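Local atomic coordinates of beta-agarase D (Zobellia galactanivorans, PDB entry 4ASM), a protein that cleaves the beta-1,4-linkages of agarose at random along the chain with retention of anomeric configuration, as the catalytic domain of a family 16 glycoside hydrolase. Residues T29-D34 with I123-R128; V45-P50 with K55-Y60; Q81-V86 with N92-R97. All blocks are in the same frame, centred on the assembly; numbering follows the deposited sequence.

From the N terminus, the chain leaves strand 24-27 and enters the turn 29-34, which meets the chain around Asn-125 and Thr-127, at strand 112-125, only some ninety residues later, so contact 1 closes the widest loop. Contacts 2 and 3 both lie within that loop, one after the other: 45-50 pairs with 55-60 after four intervening residues, and 81-86 pairs with 92-97 in the next hairpin. Lys-55 and Trp-56 of contact 2 reach the backbone of Ser-32 and the carboxylate of Asp-33; Asn-58 O meets Gln-81 NE2 of contact 3; and Ile-123 packs on Val-84 and Ile-93. Strand 112-125 has 56-57 and 90-96 as neighbours.

Contact 1. Residues T29-D34 with I123-R128; sequences TAASDD and ITNKTR. With CA (calcium ion), chain B.
In the beta-sandwich of this family 16 catalytic domain, the turn that follows strand 24-27 touches the segment 123-128, at strand 112-125, and Ala-30 and Ala-31 meet Thr-127 there. The contact is small, 161 Å² counted over both sides. Its apolar part is methyl packing: Ala-31 CB lies 3.9 Å from Thr-127 CB and equally near the methyl CG2. Thr-127 divides its two branches between different tasks. With chi1 at -55°, CG2 stands anti to the backbone N and reaches Ala-31, while OG1 sits beside that N and looks toward Ala-30, whose CB is 3.8 Å from OG1. The hydroxyl is also joined to the turn through one water, to which Thr-127 OG1 donates at 2.7 Å; the same water donates to Ala-30 O, also at 2.7 Å. A main-chain carbonyl at the surface turn is thus tied to a side chain across the gap without direct contact between the two polar atoms. Deeper in, the side chain of the buried Asn-125 reaches the backbone of Ala-31. The chain coils at 29-31 as in a turn of helix, which brings both alanine methyls to Thr-127. Farther along the turn, Asp-34 O binds the calcium ion at 2.4 Å; Asp-9, Asn-36, Gly-89 and Asp-354 complete the protein ligands, and a water coordinates as well. One short segment therefore runs from the packing beside Thr-127 to the metal. Around the contact, Asn-125 is held between two strands, bonding through its backbone to Ile-321 of strand 320-326 and packing on Trp-56 of strand 56-57, while Asp-33 makes a backbone hydrogen bond with Ile-356 of strand 350-362.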
ATOM      1  N   THR A  29     -10.231  13.779 -12.990  1.00 10.51           N
ATOM      2  CA  THR A  29     -10.498  13.018 -14.195  1.00 11.70           C
ATOM      3  C   THR A  29      -9.241  12.372 -14.798  1.00  9.98           C
ATOM      4  O   THR A  29      -9.255  11.191 -15.148  1.00  9.50           O
ATOM      5  CB  THR A  29     -11.248  13.941 -15.200  1.00 12.43           C
ATOM      6  OG1 THR A  29     -12.647  13.962 -14.843  1.00 16.28           O
ATOM      7  CG2 THR A  29     -11.105  13.483 -16.615  1.00 17.09           C
ATOM      8  N   ALA A  30      -8.142  13.119 -14.860  1.00  9.55           N
ATOM      9  CA  ALA A  30      -6.930  12.595 -15.487  1.00  8.90           C
ATOM     10  C   ALA A  30      -6.318  11.456 -14.675  1.00  8.79           C
ATOM     11  O   ALA A  30      -5.824  10.497 -15.236  1.00  9.16           O
ATOM     12  CB  ALA A  30      -5.911  13.694 -15.708  1.00  8.87           C
ATOM     13  N   ALA A  31      -6.380  11.573 -13.344  1.00  8.74           N
ATOM     14  CA  ALA A  31      -5.819  10.530 -12.472  1.00  7.93           C
ATOM     15  C   ALA A  31      -6.644   9.250 -12.433  1.00  8.00           C
ATOM     16  O   ALA A  31      -6.097   8.155 -12.287  1.00  7.90           O
ATOM     17  CB  ALA A  31      -5.648  11.053 -11.062  1.00  7.63           C
ATOM     18  N   SER A  32      -7.962   9.403 -12.525  1.00  7.64           N
ATOM     19  CA  SER A  32      -8.869   8.272 -12.328  1.00  7.83           C
ATOM     20  C   SER A  32      -8.939   7.369 -13.551  1.00  7.87           C
ATOM     21  O   SER A  32      -8.737   7.814 -14.678  1.00  8.47           O
ATOM     22  CB  SER A  32     -10.252   8.786 -11.941  1.00  8.06           C
ATOM     23  OG  SER A  32     -10.154   9.577 -10.771  1.00  7.72           O
ATOM     24  N   ASP A  33      -9.232   6.096 -13.328  1.00  7.47           N
ATOM     25  CA  ASP A  33      -9.255   5.135 -14.416  1.00  7.52           C
ATOM     26  C   ASP A  33     -10.161   3.954 -14.053  1.00  8.10           C
ATOM     27  O   ASP A  33      -9.940   3.286 -13.029  1.00  7.94           O
ATOM     28  CB  ASP A  33      -7.830   4.631 -14.699  1.00  8.01           C
ATOM     29  CG  ASP A  33      -7.691   3.990 -16.064  1.00  8.12           C
ATOM     30  OD1 ASP A  33      -8.746   3.656 -16.674  1.00  9.17           O
ATOM     31  OD2 ASP A  33      -6.544   3.816 -16.514  1.00  6.43           O
ATOM     32  N   ASP A  34     -11.177   3.683 -14.870  1.00  8.08           N
ATOM     33  CA  ASP A  34     -11.959   2.464 -14.670  1.00  8.70           C
ATOM     34  C   ASP A  34     -11.577   1.285 -15.575  1.00  8.16           C
ATOM     35  O   ASP A  34     -12.294   0.270 -15.614  1.00  8.31           O
ATOM     36  CB  ASP A  34     -13.492   2.702 -14.587  1.00  8.66           C
ATOM     37  CG  ASP A  34     -14.085   3.330 -15.831  1.00 10.87           C
ATOM     38  OD1 ASP A  34     -13.339   3.596 -16.801  1.00 11.51           O
ATOM     39  OD2 ASP A  34     -15.327   3.568 -15.803  1.00 10.57           O
ATOM     40  N   ILE A 123       3.252  -0.373 -11.967  1.00  5.84           N
ATOM     41  CA  ILE A 123       2.879   0.784 -12.771  1.00  6.05           C
ATOM     42  C   ILE A 123       2.864   2.039 -11.932  1.00  5.64           C
ATOM     43  O   ILE A 123       2.681   1.981 -10.711  1.00  5.77           O
ATOM     44  CB  ILE A 123       1.501   0.599 -13.471  1.00  5.79           C
ATOM     45  CG1 ILE A 123       0.359   0.660 -12.456  1.00  5.89           C
ATOM     46  CG2 ILE A 123       1.481  -0.706 -14.258  1.00  7.58           C
ATOM     47  CD1 ILE A 123      -1.026   0.564 -13.120  1.00  6.73           C
ATOM     48  N   THR A 124       2.990   3.182 -12.613  1.00  5.57           N
ATOM     49  CA  THR A 124       2.914   4.504 -11.990  1.00  5.46           C
ATOM     50  C   THR A 124       1.907   5.370 -12.766  1.00  5.08           C
ATOM     51  O   THR A 124       1.918   5.373 -14.004  1.00  5.96           O
ATOM     52  CB  THR A 124       4.278   5.185 -12.094  1.00  5.40           C
ATOM     53  OG1 THR A 124       5.271   4.378 -11.440  1.00  6.34           O
ATOM     54  CG2 THR A 124       4.258   6.542 -11.428  1.00  7.28           C
ATOM     55  N   ASN A 125       1.043   6.077 -12.047  1.00  5.38           N
ATOM     56  CA  ASN A 125       0.090   7.021 -12.632  1.00  5.82           C
ATOM     57  C   ASN A 125       0.788   8.314 -13.027  1.00  6.33           C
ATOM     58  O   ASN A 125       1.712   8.772 -12.334  1.00  7.15           O
ATOM     59  CB  ASN A 125      -1.064   7.258 -11.626  1.00  5.73           C
ATOM     60  CG  ASN A 125      -2.311   7.849 -12.254  1.00  6.53           C
ATOM     61  OD1 ASN A 125      -3.405   7.253 -12.192  1.00  8.42           O
ATOM     62  ND2 ASN A 125      -2.179   9.012 -12.813  1.00  4.22           N
ATOM     63  N   LYS A 126       0.373   8.889 -14.161  1.00  7.29           N
ATOM     64  CA  LYS A 126       1.051  10.099 -14.664  1.00  8.03           C
ATOM     65  C   LYS A 126       0.602  11.376 -13.952  1.00  8.20           C
ATOM     66  O   LYS A 126       1.182  12.441 -14.177  1.00  9.63           O
ATOM     67  CB  LYS A 126       0.816  10.229 -16.165  1.00  8.83           C
ATOM     68  CG  LYS A 126       1.398   9.052 -16.908  1.00 11.61           C
ATOM     69  CD  LYS A 126       2.696   9.401 -17.557  1.00 20.36           C
ATOM     70  CE  LYS A 126       2.484   9.769 -18.988  1.00 21.27           C
ATOM     71  NZ  LYS A 126       3.789  10.166 -19.569  1.00 20.82           N
ATOM     72  N   THR A 127      -0.429  11.265 -13.114  1.00  7.64           N
ATOM     73  CA  THR A 127      -0.964  12.399 -12.380  1.00  8.14           C
ATOM     74  C   THR A 127      -0.702  12.185 -10.900  1.00  8.08           C
ATOM     75  O   THR A 127      -1.210  11.210 -10.321  1.00  8.04           O
ATOM     76  CB  THR A 127      -2.474  12.574 -12.629  1.00  7.87           C
ATOM     77  OG1 THR A 127      -2.697  12.677 -14.044  1.00 10.18           O
ATOM     78  CG2 THR A 127      -2.996  13.844 -11.917  1.00  9.46           C
ATOM     79  N   ARG A 128       0.064  13.093 -10.299  1.00  7.86           N
ATOM     80  CA  ARG A 128       0.409  13.003  -8.880  1.00  7.63           C
ATOM     81  C   ARG A 128      -0.725  13.474  -7.990  1.00  7.56           C
ATOM     82  O   ARG A 128      -1.637  14.170  -8.424  1.00  8.25           O
ATOM     83  CB  ARG A 128       1.705  13.773  -8.602  1.00  7.62           C
ATOM     84  CG  ARG A 128       2.902  13.101  -9.259  1.00  7.84           C
ATOM     85  CD  ARG A 128       4.195  13.853  -9.014  1.00  7.29           C
ATOM     86  NE  ARG A 128       5.324  13.162  -9.634  1.00  7.06           N
ATOM     87  CZ  ARG A 128       6.368  13.791 -10.169  1.00 10.12           C
ATOM     88  NH1 ARG A 128       6.420  15.119 -10.132  1.00 12.55           N
ATOM     89  NH2 ARG A 128       7.366  13.107 -10.708  1.00  9.34           N
TER
HETATM   90 CA    CA B1359     -13.491  -1.624 -14.861  1.00  8.99          CA
HETATM   91  O   HOH W   1      -3.132  10.259 -15.140  1.00  7.82           O
HETATM   92  O   HOH W   2     -15.152  -3.246 -15.563  1.00 13.14           O

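Contact 2. Residues V45-P50 with K55-Y60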
ATOM      1  N   VAL A  45       8.927   0.008 -22.282  1.00 10.50           N
ATOM      2  CA  VAL A  45       8.408   1.001 -21.336  1.00 10.46           C
ATOM      3  C   VAL A  45       7.524   1.955 -22.116  1.00 11.18           C
ATOM      4  O   VAL A  45       8.002   2.659 -23.022  1.00 12.37           O
ATOM      5  CB  VAL A  45       9.533   1.809 -20.663  1.00 10.39           C
ATOM      6  CG1 VAL A  45       8.922   2.849 -19.709  1.00 10.15           C
ATOM      7  CG2 VAL A  45      10.476   0.883 -19.940  1.00 10.22           C
ATOM      8  N   VAL A  46       6.235   1.942 -21.803  1.00 10.04           N
ATOM      9  CA  VAL A  46       5.254   2.738 -22.529  1.00 10.58           C
ATOM     10  C   VAL A  46       4.228   3.374 -21.589  1.00 10.57           C
ATOM     11  O   VAL A  46       3.989   2.892 -20.464  1.00 10.43           O
ATOM     12  CB  VAL A  46       4.487   1.890 -23.589  1.00 10.33           C
ATOM     13  CG1 VAL A  46       5.429   1.281 -24.621  1.00 12.05           C
ATOM     14  CG2 VAL A  46       3.661   0.798 -22.903  1.00 11.34           C
ATOM     15  N   ASP A  47       3.608   4.440 -22.067  1.00 10.57           N
ATOM     16  CA  ASP A  47       2.448   5.017 -21.422  1.00 10.40           C
ATOM     17  C   ASP A  47       1.225   4.256 -21.907  1.00 10.57           C
ATOM     18  O   ASP A  47       1.205   3.746 -23.043  1.00 12.15           O
ATOM     19  CB  ASP A  47       2.268   6.486 -21.829  1.00 10.46           C
ATOM     20  CG  ASP A  47       3.361   7.398 -21.305  1.00 12.16           C
ATOM     21  OD1 ASP A  47       4.054   7.069 -20.309  1.00 12.14           O
ATOM     22  OD2 ASP A  47       3.521   8.494 -21.895  1.00 17.38           O
ATOM     23  N   PHE A  48       0.187   4.211 -21.084  1.00 10.21           N
ATOM     24  CA  PHE A  48      -1.076   3.606 -21.499  1.00  9.67           C
ATOM     25  C   PHE A  48      -2.278   4.283 -20.864  1.00 10.21           C
ATOM     26  O   PHE A  48      -2.153   5.037 -19.904  1.00  9.51           O
ATOM     27  CB  PHE A  48      -1.093   2.074 -21.305  1.00  9.92           C
ATOM     28  CG  PHE A  48      -0.989   1.606 -19.866  1.00  8.49           C
ATOM     29  CD1 PHE A  48      -2.138   1.401 -19.123  1.00  8.77           C
ATOM     30  CD2 PHE A  48       0.246   1.308 -19.288  1.00  8.91           C
ATOM     31  CE1 PHE A  48      -2.089   0.922 -17.795  1.00  8.42           C
ATOM     32  CE2 PHE A  48       0.304   0.830 -17.964  1.00  7.83           C
ATOM     33  CZ  PHE A  48      -0.869   0.647 -17.225  1.00  8.74           C
ATOM     34  N   GLY A  49      -3.440   4.035 -21.453  1.00 10.11           N
ATOM     35  CA  GLY A  49      -4.698   4.627 -21.038  1.00 10.61           C
ATOM     36  C   GLY A  49      -5.745   4.461 -22.122  1.00 11.16           C
ATOM     37  O   GLY A  49      -5.466   3.888 -23.176  1.00 11.59           O
ATOM     38  N   PRO A  50      -6.954   4.954 -21.862  1.00 12.54           N
ATOM     39  CA  PRO A  50      -8.056   4.845 -22.833  1.00 13.50           C
ATOM     40  C   PRO A  50      -7.839   5.804 -23.990  1.00 15.87           C
ATOM     41  O   PRO A  50      -7.174   6.828 -23.826  1.00 15.62           O
ATOM     42  CB  PRO A  50      -9.274   5.296 -22.032  1.00 13.61           C
ATOM     43  CG  PRO A  50      -8.696   6.223 -20.963  1.00 12.94           C
ATOM     44  CD  PRO A  50      -7.354   5.650 -20.624  1.00 12.51           C
ATOM     45  N   LYS A  55      -2.486   7.694 -18.989  1.00 10.62           N
ATOM     46  CA  LYS A  55      -2.767   7.775 -17.561  1.00  8.25           C
ATOM     47  C   LYS A  55      -1.713   7.078 -16.713  1.00  7.08           C
ATOM     48  O   LYS A  55      -1.585   7.390 -15.536  1.00  6.90           O
ATOM     49  CB  LYS A  55      -4.126   7.149 -17.251  1.00  8.20           C
ATOM     50  CG  LYS A  55      -5.299   7.968 -17.728  1.00  8.16           C
ATOM     51  CD  LYS A  55      -6.605   7.348 -17.296  1.00  8.96           C
ATOM     52  CE  LYS A  55      -7.783   8.169 -17.800  1.00 10.23           C
ATOM     53  NZ  LYS A  55      -8.000   9.337 -16.906  1.00 10.38           N
ATOM     54  N   TRP A  56      -1.018   6.108 -17.292  1.00  6.53           N
ATOM     55  CA  TRP A  56      -0.048   5.295 -16.577  1.00  6.53           C
ATOM     56  C   TRP A  56       1.160   5.022 -17.442  1.00  7.12           C
ATOM     57  O   TRP A  56       1.083   5.136 -18.675  1.00  6.95           O
ATOM     58  CB  TRP A  56      -0.640   3.916 -16.214  1.00  6.45           C
ATOM     59  CG  TRP A  56      -1.955   3.952 -15.506  1.00  5.21           C
ATOM     60  CD1 TRP A  56      -3.183   3.984 -16.078  1.00  5.22           C
ATOM     61  CD2 TRP A  56      -2.173   3.944 -14.085  1.00  4.96           C
ATOM     62  NE1 TRP A  56      -4.159   3.998 -15.119  1.00  6.93           N
ATOM     63  CE2 TRP A  56      -3.570   3.985 -13.882  1.00  6.25           C
ATOM     64  CE3 TRP A  56      -1.320   3.886 -12.964  1.00  6.00           C
ATOM     65  CZ2 TRP A  56      -4.151   3.993 -12.599  1.00  6.61           C
ATOM     66  CZ3 TRP A  56      -1.889   3.900 -11.690  1.00  6.10           C
ATOM     67  CH2 TRP A  56      -3.301   3.946 -11.513  1.00  5.29           C
ATOM     68  N   TYR A  57       2.256   4.619 -16.814  1.00  6.44           N
ATOM     69  CA  TYR A  57       3.307   3.875 -17.515  1.00  6.20           C
ATOM     70  C   TYR A  57       3.624   2.577 -16.775  1.00  6.34           C
ATOM     71  O   TYR A  57       3.412   2.467 -15.554  1.00  6.42           O
ATOM     72  CB  TYR A  57       4.561   4.711 -17.817  1.00  6.86           C
ATOM     73  CG  TYR A  57       5.165   5.456 -16.656  1.00  5.62           C
ATOM     74  CD1 TYR A  57       4.756   6.747 -16.349  1.00  6.43           C
ATOM     75  CD2 TYR A  57       6.167   4.878 -15.874  1.00  5.61           C
ATOM     76  CE1 TYR A  57       5.328   7.451 -15.290  1.00  6.77           C
ATOM     77  CE2 TYR A  57       6.741   5.573 -14.813  1.00  6.17           C
ATOM     78  CZ  TYR A  57       6.314   6.852 -14.527  1.00  7.48           C
ATOM     79  OH  TYR A  57       6.888   7.533 -13.464  1.00  7.62           O
ATOM     80  N   ASN A  58       4.116   1.595 -17.528  1.00  6.67           N
ATOM     81  CA  ASN A  58       4.297   0.231 -17.033  1.00  6.92           C
ATOM     82  C   ASN A  58       5.628   0.006 -16.329  1.00  6.57           C
ATOM     83  O   ASN A  58       6.266  -1.055 -16.489  1.00  7.07           O
ATOM     84  CB  ASN A  58       4.055  -0.804 -18.155  1.00  6.38           C
ATOM     85  CG  ASN A  58       5.012  -0.640 -19.342  1.00  7.44           C
ATOM     86  OD1 ASN A  58       5.729   0.367 -19.454  1.00  7.83           O
ATOM     87  ND2 ASN A  58       5.026  -1.639 -20.231  1.00  8.54           N
ATOM     88  N   LYS A  59       6.019   0.978 -15.501  1.00  7.01           N
ATOM     89  CA  LYS A  59       7.266   0.885 -14.771  1.00  7.30           C
ATOM     90  C   LYS A  59       7.132   1.571 -13.414  1.00  6.86           C
ATOM     91  O   LYS A  59       6.272   2.417 -13.233  1.00  7.12           O
ATOM     92  CB  LYS A  59       8.403   1.519 -15.612  1.00  7.64           C
ATOM     93  CG  LYS A  59       9.803   1.372 -15.045  1.00  8.33           C
ATOM     94  CD  LYS A  59      10.807   1.876 -16.090  1.00  8.71           C
ATOM     95  CE  LYS A  59      12.224   1.831 -15.548  1.00 12.06           C
ATOM     96  NZ  LYS A  59      13.221   2.003 -16.660  1.00 15.27           N
ATOM     97  N   TYR A  60       7.997   1.175 -12.484  1.00  6.85           N
ATOM     98  CA  TYR A  60       8.167   1.898 -11.233  1.00  6.52           C
ATOM     99  C   TYR A  60       8.502   3.364 -11.516  1.00  6.87           C
ATOM    100  O   TYR A  60       9.047   3.699 -12.560  1.00  7.86           O
ATOM    101  CB  TYR A  60       9.314   1.230 -10.497  1.00  7.09           C
ATOM    102  CG  TYR A  60       9.655   1.742  -9.136  1.00  7.61           C
ATOM    103  CD1 TYR A  60       8.719   1.699  -8.088  1.00  6.54           C
ATOM    104  CD2 TYR A  60      10.933   2.203  -8.856  1.00  7.16           C
ATOM    105  CE1 TYR A  60       9.063   2.120  -6.787  1.00  8.11           C
ATOM    106  CE2 TYR A  60      11.271   2.640  -7.579  1.00  7.90           C
ATOM    107  CZ  TYR A  60      10.339   2.593  -6.547  1.00  7.09           C
ATOM    108  OH  TYR A  60      10.682   3.018  -5.268  1.00 10.32           O
TER
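The Phe-48 ring carries Trp-56 CB over one face, 3.6 Å from its centroid and 20° off the ring normal, and has Asn-58 N at its edge; Phe-39 stacks with the same ring. The indole is nearly parallel to the phenyl, but slid so far that its five-membered ring barely overlaps, with centroids 5.0 Å apart. The approach is thus a CH-pi contact of the tryptophan methylene, closest at Phe-48 CZ to Trp-56 CB, 3.4 Å. Phe-48 CG stands between its backbone N and carbonyl carbon (chi1 64°), a rotation that lays the ring across the neighbouring strand. On the five-membered ring of the indole, NE1 bonds to Asp-33 OD2. Tyr-57, on the opposite face of the hairpin, sets its CB 3.5 Å from Asp-47 OD1, while the other carboxylate oxygen pairs with Lys-126. Asn-58 acts as a side-chain extension of the strand pairing: its OD1 accepts from Val-46 N at 2.9 Å, with the donor tilted 33° from the carbonyl plane, and its own backbone N returns a bond to Val-46 O. Lys-55 CE lies 3.8 Å from Pro-50 CD, before NZ turns to Ser-32 O and Ala-30 O. Phe-48 O is gripped twice, by Lys-55 N at 2.8 Å and by Trp-56 N at 3.0 Å, while Phe-48 N donates to Trp-56 O. Two consecutive residues facing one across the antiparallel pair make this a classic beta bulge in the hairpin 47-48/56-57.

Contact 3. Residues Q81-V86 with N92-R97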
ATOM      1  N   GLN A  81       8.173  -5.100 -17.359  1.00  7.98           N
ATOM      2  CA  GLN A  81       7.238  -4.287 -18.124  1.00  7.92           C
ATOM      3  C   GLN A  81       6.056  -5.100 -18.626  1.00  7.38           C
ATOM      4  O   GLN A  81       4.920  -4.615 -18.612  1.00  7.35           O
ATOM      5  CB  GLN A  81       7.940  -3.603 -19.303  1.00  8.40           C
ATOM      6  CG  GLN A  81       8.499  -2.201 -18.998  1.00  9.83           C
ATOM      7  CD  GLN A  81       9.563  -2.201 -17.900  1.00  9.65           C
ATOM      8  OE1 GLN A  81      10.731  -2.492 -18.150  1.00 11.54           O
ATOM      9  NE2 GLN A  81       9.146  -1.891 -16.666  1.00  9.88           N
ATOM     10  N   ASN A  82       6.313  -6.331 -19.087  1.00  6.97           N
ATOM     11  CA  ASN A  82       5.248  -7.086 -19.764  1.00  7.15           C
ATOM     12  C   ASN A  82       4.296  -7.834 -18.826  1.00  7.41           C
ATOM     13  O   ASN A  82       3.462  -8.620 -19.291  1.00  8.31           O
ATOM     14  CB  ASN A  82       5.799  -8.014 -20.864  1.00  6.64           C
ATOM     15  CG  ASN A  82       6.478  -9.237 -20.312  1.00  9.15           C
ATOM     16  OD1 ASN A  82       6.627  -9.400 -19.091  1.00  8.92           O
ATOM     17  ND2 ASN A  82       6.899 -10.121 -21.205  1.00 11.50           N
ATOM     18  N   HIS A  83       4.429  -7.586 -17.520  1.00  6.30           N
ATOM     19  CA  HIS A  83       3.515  -8.171 -16.514  1.00  6.49           C
ATOM     20  C   HIS A  83       2.399  -7.200 -16.112  1.00  6.37           C
ATOM     21  O   HIS A  83       1.914  -7.219 -14.987  1.00  6.03           O
ATOM     22  CB  HIS A  83       4.314  -8.665 -15.291  1.00  6.16           C
ATOM     23  CG  HIS A  83       4.983  -9.985 -15.509  1.00  5.89           C
ATOM     24  ND1 HIS A  83       5.615 -10.317 -16.692  1.00  7.77           N
ATOM     25  CD2 HIS A  83       5.043 -11.086 -14.723  1.00  5.08           C
ATOM     26  CE1 HIS A  83       6.072 -11.557 -16.604  1.00  8.26           C
ATOM     27  NE2 HIS A  83       5.740 -12.044 -15.420  1.00  7.49           N
ATOM     28  N   VAL A  84       1.971  -6.382 -17.073  1.00  6.80           N
ATOM     29  CA  VAL A  84       0.961  -5.346 -16.897  1.00  6.71           C
ATOM     30  C   VAL A  84       0.106  -5.358 -18.152  1.00  7.42           C
ATOM     31  O   VAL A  84       0.637  -5.355 -19.256  1.00  7.36           O
ATOM     32  CB  VAL A  84       1.623  -3.939 -16.826  1.00  7.39           C
ATOM     33  CG1 VAL A  84       0.558  -2.849 -16.785  1.00  6.51           C
ATOM     34  CG2 VAL A  84       2.578  -3.830 -15.627  1.00  7.13           C
ATOM     35  N   ALA A  85      -1.209  -5.411 -17.974  1.00  7.03           N
ATOM     36  CA  ALA A  85      -2.132  -5.277 -19.115  1.00  7.63           C
ATOM     37  C   ALA A  85      -3.450  -4.680 -18.630  1.00  7.38           C
ATOM     38  O   ALA A  85      -3.744  -4.662 -17.429  1.00  7.00           O
ATOM     39  CB  ALA A  85      -2.380  -6.634 -19.746  1.00  7.25           C
ATOM     40  N   VAL A  86      -4.249  -4.175 -19.567  1.00  7.96           N
ATOM     41  CA  VAL A  86      -5.613  -3.784 -19.239  1.00  7.99           C
ATOM     42  C   VAL A  86      -6.493  -4.542 -20.214  1.00  9.21           C
ATOM     43  O   VAL A  86      -6.264  -4.478 -21.422  1.00  9.73           O
ATOM     44  CB  VAL A  86      -5.839  -2.251 -19.321  1.00  7.39           C
ATOM     45  CG1 VAL A  86      -7.256  -1.861 -18.893  1.00  8.35           C
ATOM     46  CG2 VAL A  86      -4.808  -1.543 -18.442  1.00  7.43           C
ATOM     47  N   ASN A  92      -4.674  -5.668 -15.061  1.00  5.99           N
ATOM     48  CA  ASN A  92      -4.112  -6.960 -14.690  1.00  6.32           C
ATOM     49  C   ASN A  92      -2.639  -6.725 -14.377  1.00  6.29           C
ATOM     50  O   ASN A  92      -1.909  -6.190 -15.212  1.00  6.73           O
ATOM     51  CB  ASN A  92      -4.172  -7.952 -15.872  1.00  6.03           C
ATOM     52  CG  ASN A  92      -5.587  -8.482 -16.170  1.00  9.09           C
ATOM     53  OD1 ASN A  92      -5.803  -9.691 -16.144  1.00 10.81           O
ATOM     54  ND2 ASN A  92      -6.526  -7.593 -16.492  1.00 11.95           N
ATOM     55  N   ILE A  93      -2.204  -7.100 -13.171  1.00  5.79           N
ATOM     56  CA  ILE A  93      -0.776  -7.074 -12.826  1.00  6.75           C
ATOM     57  C   ILE A  93      -0.468  -8.417 -12.204  1.00  6.34           C
ATOM     58  O   ILE A  93      -1.067  -8.778 -11.197  1.00  6.33           O
ATOM     59  CB  ILE A  93      -0.442  -5.916 -11.855  1.00  6.49           C
ATOM     60  CG1 ILE A  93      -0.530  -4.594 -12.608  1.00  8.80           C
ATOM     61  CG2 ILE A  93       0.992  -6.055 -11.304  1.00  7.99           C
ATOM     62  CD1 ILE A  93      -0.237  -3.358 -11.756  1.00 10.21           C
ATOM     63  N   TRP A  94       0.452  -9.168 -12.798  1.00  5.89           N
ATOM     64  CA  TRP A  94       0.678 -10.528 -12.328  1.00  6.34           C
ATOM     65  C   TRP A  94       2.123 -10.825 -12.012  1.00  6.13           C
ATOM     66  O   TRP A  94       3.004  -9.984 -12.201  1.00  7.00           O
ATOM     67  CB  TRP A  94       0.122 -11.545 -13.333  1.00  6.34           C
ATOM     68  CG  TRP A  94       0.764 -11.562 -14.674  1.00  7.58           C
ATOM     69  CD1 TRP A  94       1.744 -12.413 -15.094  1.00  8.66           C
ATOM     70  CD2 TRP A  94       0.442 -10.725 -15.789  1.00  7.80           C
ATOM     71  NE1 TRP A  94       2.057 -12.166 -16.418  1.00  8.98           N
ATOM     72  CE2 TRP A  94       1.275 -11.129 -16.863  1.00  8.26           C
ATOM     73  CE3 TRP A  94      -0.473  -9.679 -15.992  1.00  7.94           C
ATOM     74  CZ2 TRP A  94       1.238 -10.507 -18.111  1.00  7.99           C
ATOM     75  CZ3 TRP A  94      -0.502  -9.050 -17.248  1.00  8.01           C
ATOM     76  CH2 TRP A  94       0.346  -9.480 -18.287  1.00  8.16           C
ATOM     77  N   ALA A  95       2.333 -12.036 -11.504  1.00  6.03           N
ATOM     78  CA  ALA A  95       3.648 -12.534 -11.175  1.00  6.45           C
ATOM     79  C   ALA A  95       3.878 -13.849 -11.891  1.00  7.18           C
ATOM     80  O   ALA A  95       2.918 -14.582 -12.172  1.00  7.43           O
ATOM     81  CB  ALA A  95       3.739 -12.739  -9.671  1.00  7.11           C
ATOM     82  N   SER A  96       5.149 -14.141 -12.160  1.00  6.45           N
ATOM     83  CA  SER A  96       5.542 -15.425 -12.734  1.00  6.56           C
ATOM     84  C   SER A  96       6.977 -15.725 -12.333  1.00  7.01           C
ATOM     85  O   SER A  96       7.665 -14.859 -11.783  1.00  7.32           O
ATOM     86  CB  SER A  96       5.432 -15.398 -14.265  1.00  7.18           C
ATOM     87  OG  SER A  96       6.447 -14.559 -14.817  1.00  6.51           O
ATOM     88  N   ARG A  97       7.429 -16.951 -12.604  1.00  7.31           N
ATOM     89  CA  ARG A  97       8.823 -17.301 -12.379  1.00  8.02           C
ATOM     90  C   ARG A  97       9.391 -17.994 -13.602  1.00  7.60           C
ATOM     91  O   ARG A  97       8.690 -18.771 -14.271  1.00  8.76           O
ATOM     92  CB  ARG A  97       8.956 -18.231 -11.169  1.00  8.34           C
ATOM     93  CG  ARG A  97       8.531 -17.615  -9.845  1.00 10.04           C
ATOM     94  CD  ARG A  97       9.505 -18.013  -8.751  1.00 12.25           C
ATOM     95  NE  ARG A  97       9.184 -17.459  -7.438  1.00 12.61           N
ATOM     96  CZ  ARG A  97       8.443 -18.073  -6.529  1.00 12.07           C
ATOM     97  NH1 ARG A  97       7.901 -19.263  -6.788  1.00 11.89           N
ATOM     98  NH2 ARG A  97       8.252 -17.500  -5.349  1.00 11.48           N
TER
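His-83 and Trp-94 form the tight part of the contact: the imidazole makes an offset stack with the five-membered ring of the indole, centroids 4.3 Å apart and planes at 21°, with Trp-94 NE1 over the imidazole's centre. The six-membered ring continues over the backbone, where His-83 CA points at its face, 3.7 Å from the centroid. A Trp-94 chi1 of 64° folds the indole over the facing chain. His-83 NE2 and Ser-96 OG share a nearly straight hydrogen bond of 2.7 Å (169°) at the imidazole edge, fixing the ring's rotation; Arg-119 also bonds to that hydroxyl. These side chains cover the open end of a beta hairpin, 84-87 with 90-96, whose first strand carries residues assigned by similarity to substrate binding. Nearer its turn, Ala-85 and Asn-92 are the hydrogen-bonded antiparallel pair, with Asn-92 N to Ala-85 O at 2.7 Å and Ala-85 N to Asn-92 O at 3.0 Å. On the other face, the buried non-hydrogen-bonded pair Val-84 and Ile-93 barely touch (Val-84 CG2 to Ile-93 CG1, 4.4 Å) and pack instead on Ile-123; the solvent side is that of the partly exposed Trp-94 and Asn-92, whose OD1 bonds to Asn-350.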